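Local coordinates for uncharacterized protein C4B3.07 (Schizosaccharomyces pombe, PDB 3QTM) that is required for correct translation termination, directly inhibits Ofd1 and stabilises the transcription factor fragment Sre1N, probably by blocking Ofd1-accelerated degradation when oxygen is absent, at residues 239-242 with 243-246; 274-277 with 278-282; 181-184 with 185-188. All coordinates share one frame; numbering follows the deposited sequence.

Contact 1 (239-242 with 243-246); sequences VLNN and YTTF
Val239 and Tyr243, one helical turn apart and side by side, form the apolar part of this contact. CG1 of Val239 sits over one face of the phenol ring in a CH-pi contact, 3.7 Å from the ring centroid and displaced toward the CE2-CZ rim, with CG1 to CE2 at 3.4 Å. The methyl gets there because it is anti to the backbone N (chi1 172°), while the ring swings back along the helix with CG beside its own N (chi1 -67°). Tyr243 also meets Trp271 and Thr278 of helix 262-285, so an alanine in place of Tyr243 would probably uncover the Val239 methyl and open a gap between the two helices. The polar part begins with regular backbone bonds, such as Tyr243 N to Val239 O at 3.0 Å. Asn241 O is gripped twice: Thr245 OG1 donates to it at 2.7 Å, and Thr245 N reaches the same oxygen at 3.0 Å from the opposite face of the carbonyl plane. The amide of Asn242 is satisfied by Ala238 O at ND2 and Ser192 OG at OD1. The chemistry is thus divided around helix 229-254: Val239 and Tyr243 pack toward helices 213-220 and 262-285, while Thr245 spends its hydroxyl on the helix's own backbone.

Contact 2 (274-277 with 278-282); sequences NSVD and TWNVI
Trp279 N donates to Ser275 O at 2.8 Å, the shortest of the backbone bonds joining these two turns of helix 262-285, and the buried side, with Ser275, Thr278 and Trp279, is the more closely packed. CB of Trp279 lies 3.4 Å from Ser275 O. With CG anti to the backbone N (chi1 180°), the indole is carried off these two turns, onto Leu292 and Leu295 of helix 292-305; its NE1 is bonded to Arg291 O and its ring stacks on Tyr283. Ser275, also buried, gives its hydroxyl to the preceding turn at Trp271 O. Helix 262-285 is covered by helix 229-254 and by helix 292-305, an all-helical layering consistent with the tetratricopeptide-like character of the protein. A water lies beside the buried Thr278: it donates to Asn274 O at 3.2 Å and is 3.0 Å from Thr278 OG1, linking side chain and backbone across one turn. The exposed side is looser. Asp277 and Val281 are tied chiefly through the backbone, Val281 N to Asp277 O at 3.2 Å, and the nearest approach of the Val281 side chain is CG2 at 3.7 Å from Asp277 O.

Contact 3 (181-184 with 185-188); sequences TPDS and LRPL
Asp183 extends its carboxylate with CG anti to the backbone N (chi1 176°), and Arg186 bends at chi3 (-69°) to fold its guanidinium back over the turn, which brings the two charges together. The resulting salt bridge is side-on but uses a single carboxylate oxygen: Asp183 OD1 takes Arg186 NE at 3.0 Å and Arg186 NH2 at 2.9 Å. OD1 lies in the guanidinium plane, whereas both nitrogens approach it from the same face of the carboxylate, the two planes being 48° apart. Each charge has a further partner, OD2 of Asp183 with Arg30 and NH2 of Arg186 with Glu82. This alternation of acids and bases probably offsets the closeness of the two arginines and favours the ionised forms. In the backbone, Arg186 N donates to Asp183 O at 3.0 Å, closing a type I turn. Leu185 N reaches Pro182 O at 3.2 Å from above the carbonyl plane, and bonds only weakly to Thr181 O. CD of Pro187 rests 3.3 Å from Ser184 O, and Leu185 turns its apolar side chain onto Leu217 and Trp218. Thr181 OG1 accepts Ser184 N at 3.0 Å. That bond makes an ST motif, and with the type I turns at 183-186 and 185-188 it gives a compact chain of turns leading into helix 188-197.

In the fold
Contacts 1 and 2 lie on helices that follow each other in the chain, with centres 10 Å apart, and they touch directly. Tyr243 CB meets Ser275 OG at 3.2 Å, and Leu240 CD1 lies 3.4 Å from Ser275 O, so Ser275 is packed against the face of contact 1. Both lie in the C-terminal Nro1 region. Contact 3 comes earlier in the chain, in the N-terminal region and near the centre of the molecule. Its centre is 16 Å from that of contact 1, with nearest atoms about 6 Å apart, and 20 Å from that of contact 2. Helix 213-220 lies between contacts 1 and 3, its Trp218 touching Val239 of contact 1 and Leu185 of contact 3.

Contact 1 (239-242 with 243-246)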
loop_
_atom_site.group_PDB
_atom_site.type_symbol
_atom_site.label_atom_id
_atom_site.label_comp_id
_atom_site.label_asym_id
_atom_site.label_seq_id
_atom_site.Cartn_x
_atom_site.Cartn_y
_atom_site.Cartn_z
ATOM N N VAL A 239 -5.172 1.171 6.602
ATOM C CA VAL A 239 -4.857 0.869 7.997
ATOM C C VAL A 239 -5.941 -0.022 8.625
ATOM O O VAL A 239 -5.634 -1.027 9.250
ATOM C CB VAL A 239 -4.662 2.139 8.821
ATOM C CG1 VAL A 239 -4.520 1.793 10.303
ATOM C CG2 VAL A 239 -3.449 2.902 8.304
ATOM N N LEU A 240 -7.207 0.337 8.437
ATOM C CA LEU A 240 -8.290 -0.504 8.927
ATOM C C LEU A 240 -8.142 -1.953 8.426
ATOM O O LEU A 240 -8.285 -2.907 9.201
ATOM C CB LEU A 240 -9.650 0.072 8.527
ATOM C CG LEU A 240 -10.870 -0.770 8.911
ATOM C CD1 LEU A 240 -10.913 -0.990 10.415
ATOM C CD2 LEU A 240 -12.145 -0.105 8.433
ATOM N N ASN A 241 -7.837 -2.112 7.139
ATOM C CA ASN A 241 -7.602 -3.436 6.560
ATOM C C ASN A 241 -6.464 -4.223 7.218
ATOM O O ASN A 241 -6.588 -5.422 7.477
ATOM C CB ASN A 241 -7.327 -3.327 5.062
ATOM C CG ASN A 241 -7.021 -4.676 4.434
ATOM O OD1 ASN A 241 -7.871 -5.565 4.422
ATOM N ND2 ASN A 241 -5.803 -4.838 3.917
ATOM N N ASN A 242 -5.341 -3.564 7.471
ATOM C CA ASN A 242 -4.243 -4.239 8.156
ATOM C C ASN A 242 -4.619 -4.661 9.587
ATOM O O ASN A 242 -4.303 -5.775 10.009
ATOM C CB ASN A 242 -2.962 -3.402 8.116
ATOM C CG ASN A 242 -2.280 -3.434 6.729
ATOM O OD1 ASN A 242 -1.599 -4.398 6.375
ATOM N ND2 ASN A 242 -2.467 -2.369 5.950
ATOM N N TYR A 243 -5.310 -3.792 10.323
ATOM C CA TYR A 243 -5.762 -4.163 11.668
ATOM C C TYR A 243 -6.685 -5.385 11.660
ATOM O O TYR A 243 -6.501 -6.315 12.447
ATOM C CB TYR A 243 -6.457 -3.003 12.376
ATOM C CG TYR A 243 -5.539 -1.853 12.692
ATOM C CD1 TYR A 243 -4.162 -2.009 12.634
ATOM C CD2 TYR A 243 -6.046 -0.612 13.069
ATOM C CE1 TYR A 243 -3.309 -0.960 12.922
ATOM C CE2 TYR A 243 -5.198 0.443 13.363
ATOM C CZ TYR A 243 -3.830 0.261 13.288
ATOM O OH TYR A 243 -2.982 1.308 13.580
ATOM N N THR A 244 -7.681 -5.381 10.779
ATOM C CA THR A 244 -8.654 -6.458 10.784
ATOM C C THR A 244 -8.001 -7.746 10.326
ATOM O O THR A 244 -8.401 -8.828 10.733
ATOM C CB THR A 244 -9.875 -6.140 9.904
ATOM O OG1 THR A 244 -9.443 -5.886 8.565
ATOM C CG2 THR A 244 -10.603 -4.906 10.440
ATOM N N THR A 245 -6.983 -7.636 9.484
ATOM C CA THR A 245 -6.299 -8.836 9.012
ATOM C C THR A 245 -5.458 -9.445 10.122
ATOM O O THR A 245 -5.383 -10.664 10.263
ATOM C CB THR A 245 -5.413 -8.553 7.800
ATOM O OG1 THR A 245 -6.222 -8.021 6.747
ATOM C CG2 THR A 245 -4.742 -9.838 7.324
ATOM N N PHE A 246 -4.826 -8.596 10.920
ATOM C CA PHE A 246 -4.048 -9.106 12.029
ATOM C C PHE A 246 -4.982 -9.788 13.033
ATOM O O PHE A 246 -4.682 -10.870 13.553
ATOM C CB PHE A 246 -3.247 -7.997 12.696
ATOM C CG PHE A 246 -1.854 -8.404 13.043
ATOM C CD1 PHE A 246 -1.582 -9.698 13.452
ATOM C CD2 PHE A 246 -0.812 -7.498 12.966
ATOM C CE1 PHE A 246 -0.289 -10.088 13.773
ATOM C CE2 PHE A 246 0.487 -7.880 13.287
ATOM C CZ PHE A 246 0.746 -9.175 13.691
#

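Contact 2 (274-277 with 278-282)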
loop_
_atom_site.group_PDB
_atom_site.type_symbol
_atom_site.label_atom_id
_atom_site.label_comp_id
_atom_site.label_asym_id
_atom_site.label_seq_id
_atom_site.Cartn_x
_atom_site.Cartn_y
_atom_site.Cartn_z
ATOM N N ASN A 274 -8.475 -1.749 17.950
ATOM C CA ASN A 274 -7.757 -0.818 17.080
ATOM C C ASN A 274 -8.578 -0.541 15.817
ATOM O O ASN A 274 -8.646 0.591 15.328
ATOM C CB ASN A 274 -6.398 -1.395 16.685
ATOM C CG ASN A 274 -5.384 -1.335 17.816
ATOM O OD1 ASN A 274 -5.441 -0.448 18.672
ATOM N ND2 ASN A 274 -4.445 -2.276 17.818
ATOM N N SER A 275 -9.196 -1.593 15.298
ATOM C CA SER A 275 -10.026 -1.490 14.104
ATOM C C SER A 275 -11.200 -0.562 14.381
ATOM O O SER A 275 -11.550 0.269 13.546
ATOM C CB SER A 275 -10.525 -2.872 13.687
ATOM O OG SER A 275 -9.436 -3.706 13.351
ATOM N N VAL A 276 -11.796 -0.697 15.569
ATOM C CA VAL A 276 -12.909 0.167 15.952
ATOM C C VAL A 276 -12.479 1.621 15.959
ATOM O O VAL A 276 -13.194 2.497 15.461
ATOM C CB VAL A 276 -13.482 -0.206 17.335
ATOM C CG1 VAL A 276 -14.540 0.817 17.765
ATOM C CG2 VAL A 276 -14.073 -1.604 17.294
ATOM N N ASP A 277 -11.300 1.877 16.522
ATOM C CA ASP A 277 -10.797 3.242 16.627
ATOM C C ASP A 277 -10.645 3.850 15.241
ATOM O O ASP A 277 -11.080 4.977 14.992
ATOM C CB ASP A 277 -9.465 3.264 17.372
ATOM C CG ASP A 277 -9.600 2.802 18.825
ATOM O OD1 ASP A 277 -10.716 2.902 19.380
ATOM O OD2 ASP A 277 -8.595 2.342 19.412
ATOM N N THR A 278 -10.042 3.078 14.342
ATOM C CA THR A 278 -9.789 3.525 12.983
ATOM C C THR A 278 -11.085 3.646 12.174
ATOM O O THR A 278 -11.244 4.588 11.399
ATOM C CB THR A 278 -8.752 2.616 12.271
ATOM O OG1 THR A 278 -7.478 2.751 12.923
ATOM C CG2 THR A 278 -8.612 2.979 10.775
ATOM N N TRP A 279 -12.013 2.714 12.365
ATOM C CA TRP A 279 -13.336 2.851 11.737
ATOM C C TRP A 279 -14.001 4.177 12.130
ATOM O O TRP A 279 -14.614 4.838 11.299
ATOM C CB TRP A 279 -14.263 1.675 12.073
ATOM C CG TRP A 279 -15.620 1.829 11.432
ATOM C CD1 TRP A 279 -16.015 1.354 10.211
ATOM C CD2 TRP A 279 -16.745 2.540 11.966
ATOM N NE1 TRP A 279 -17.322 1.715 9.960
ATOM C CE2 TRP A 279 -17.789 2.447 11.022
ATOM C CE3 TRP A 279 -16.972 3.243 13.154
ATOM C CZ2 TRP A 279 -19.039 3.027 11.234
ATOM C CZ3 TRP A 279 -18.211 3.818 13.360
ATOM C CH2 TRP A 279 -19.232 3.701 12.406
ATOM N N ASN A 280 -13.867 4.562 13.398
ATOM C CA ASN A 280 -14.412 5.835 13.871
ATOM C C ASN A 280 -13.791 7.050 13.179
ATOM O O ASN A 280 -14.485 8.020 12.868
ATOM C CB ASN A 280 -14.301 5.965 15.405
ATOM C CG ASN A 280 -15.480 5.325 16.126
ATOM O OD1 ASN A 280 -15.304 4.445 16.966
ATOM N ND2 ASN A 280 -16.691 5.750 15.777
ATOM N N VAL A 281 -12.483 7.000 12.944
ATOM C CA VAL A 281 -11.824 8.066 12.203
ATOM C C VAL A 281 -12.418 8.133 10.790
ATOM O O VAL A 281 -12.722 9.207 10.288
ATOM C CB VAL A 281 -10.309 7.831 12.110
ATOM C CG1 VAL A 281 -9.685 8.763 11.071
ATOM C CG2 VAL A 281 -9.640 7.990 13.505
ATOM N N ILE A 282 -12.593 6.970 10.166
ATOM C CA ILE A 282 -13.164 6.889 8.831
ATOM C C ILE A 282 -14.594 7.426 8.806
ATOM O O ILE A 282 -14.971 8.175 7.899
ATOM C CB ILE A 282 -13.113 5.443 8.294
ATOM C CG1 ILE A 282 -11.658 5.031 8.026
ATOM C CG2 ILE A 282 -13.949 5.288 7.028
ATOM C CD1 ILE A 282 -11.454 3.527 7.891
HETATM O O HOH W 1 -6.457 2.951 15.744
#

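Contact 3 (181-184 with 185-188)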
loop_
_atom_site.group_PDB
_atom_site.type_symbol
_atom_site.label_atom_id
_atom_site.label_comp_id
_atom_site.label_asym_id
_atom_site.label_seq_id
_atom_site.Cartn_x
_atom_site.Cartn_y
_atom_site.Cartn_z
ATOM N N THR A 181 2.629 9.623 -1.007
ATOM C CA THR A 181 1.181 9.802 -1.036
ATOM C C THR A 181 0.480 8.459 -0.889
ATOM O O THR A 181 1.103 7.407 -1.097
ATOM C CB THR A 181 0.743 10.363 -2.388
ATOM O OG1 THR A 181 1.091 9.424 -3.411
ATOM C CG2 THR A 181 1.435 11.718 -2.682
ATOM N N PRO A 182 -0.828 8.483 -0.563
ATOM C CA PRO A 182 -1.593 7.231 -0.535
ATOM C C PRO A 182 -1.490 6.451 -1.846
ATOM O O PRO A 182 -1.419 5.215 -1.823
ATOM C CB PRO A 182 -3.027 7.710 -0.293
ATOM C CG PRO A 182 -2.848 8.960 0.501
ATOM C CD PRO A 182 -1.633 9.624 -0.086
ATOM N N ASP A 183 -1.464 7.149 -2.975
ATOM C CA ASP A 183 -1.347 6.456 -4.249
ATOM C C ASP A 183 0.014 5.761 -4.382
ATOM O O ASP A 183 0.101 4.618 -4.821
ATOM C CB ASP A 183 -1.531 7.414 -5.416
ATOM C CG ASP A 183 -1.315 6.731 -6.745
ATOM O OD1 ASP A 183 -2.201 5.939 -7.141
ATOM O OD2 ASP A 183 -0.256 6.969 -7.373
ATOM N N SER A 184 1.082 6.447 -4.004
ATOM C CA SER A 184 2.400 5.836 -4.127
ATOM C C SER A 184 2.562 4.631 -3.201
ATOM O O SER A 184 3.469 3.831 -3.392
ATOM C CB SER A 184 3.510 6.840 -3.852
ATOM O OG SER A 184 3.722 6.965 -2.467
ATOM N N LEU A 185 1.701 4.500 -2.195
ATOM C CA LEU A 185 1.809 3.350 -1.303
ATOM C C LEU A 185 0.939 2.180 -1.730
ATOM O O LEU A 185 0.840 1.201 -1.006
ATOM C CB LEU A 185 1.481 3.727 0.137
ATOM C CG LEU A 185 2.427 4.709 0.823
ATOM C CD1 LEU A 185 1.923 5.035 2.258
ATOM C CD2 LEU A 185 3.824 4.119 0.834
ATOM N N ARG A 186 0.314 2.260 -2.900
ATOM C CA ARG A 186 -0.521 1.142 -3.349
ATOM C C ARG A 186 0.210 -0.212 -3.392
ATOM O O ARG A 186 -0.384 -1.233 -3.083
ATOM C CB ARG A 186 -1.206 1.436 -4.684
ATOM C CG ARG A 186 -2.575 2.087 -4.534
ATOM C CD ARG A 186 -3.364 2.121 -5.855
ATOM N NE ARG A 186 -2.780 3.045 -6.829
ATOM C CZ ARG A 186 -2.198 2.673 -7.970
ATOM N NH1 ARG A 186 -2.133 1.382 -8.293
ATOM N NH2 ARG A 186 -1.688 3.592 -8.795
ATOM N N PRO A 187 1.495 -0.224 -3.785
ATOM C CA PRO A 187 2.218 -1.501 -3.759
ATOM C C PRO A 187 2.295 -2.122 -2.361
ATOM O O PRO A 187 2.593 -3.307 -2.270
ATOM C CB PRO A 187 3.623 -1.122 -4.244
ATOM C CG PRO A 187 3.398 0.088 -5.098
ATOM C CD PRO A 187 2.309 0.850 -4.386
ATOM N N LEU A 188 2.037 -1.357 -1.302
ATOM C CA LEU A 188 2.016 -1.951 0.033
ATOM C C LEU A 188 0.944 -3.037 0.122
ATOM O O LEU A 188 1.069 -3.960 0.917
ATOM C CB LEU A 188 1.800 -0.906 1.138
ATOM C CG LEU A 188 2.937 0.090 1.365
ATOM C CD1 LEU A 188 2.677 0.888 2.620
ATOM C CD2 LEU A 188 4.282 -0.635 1.461
#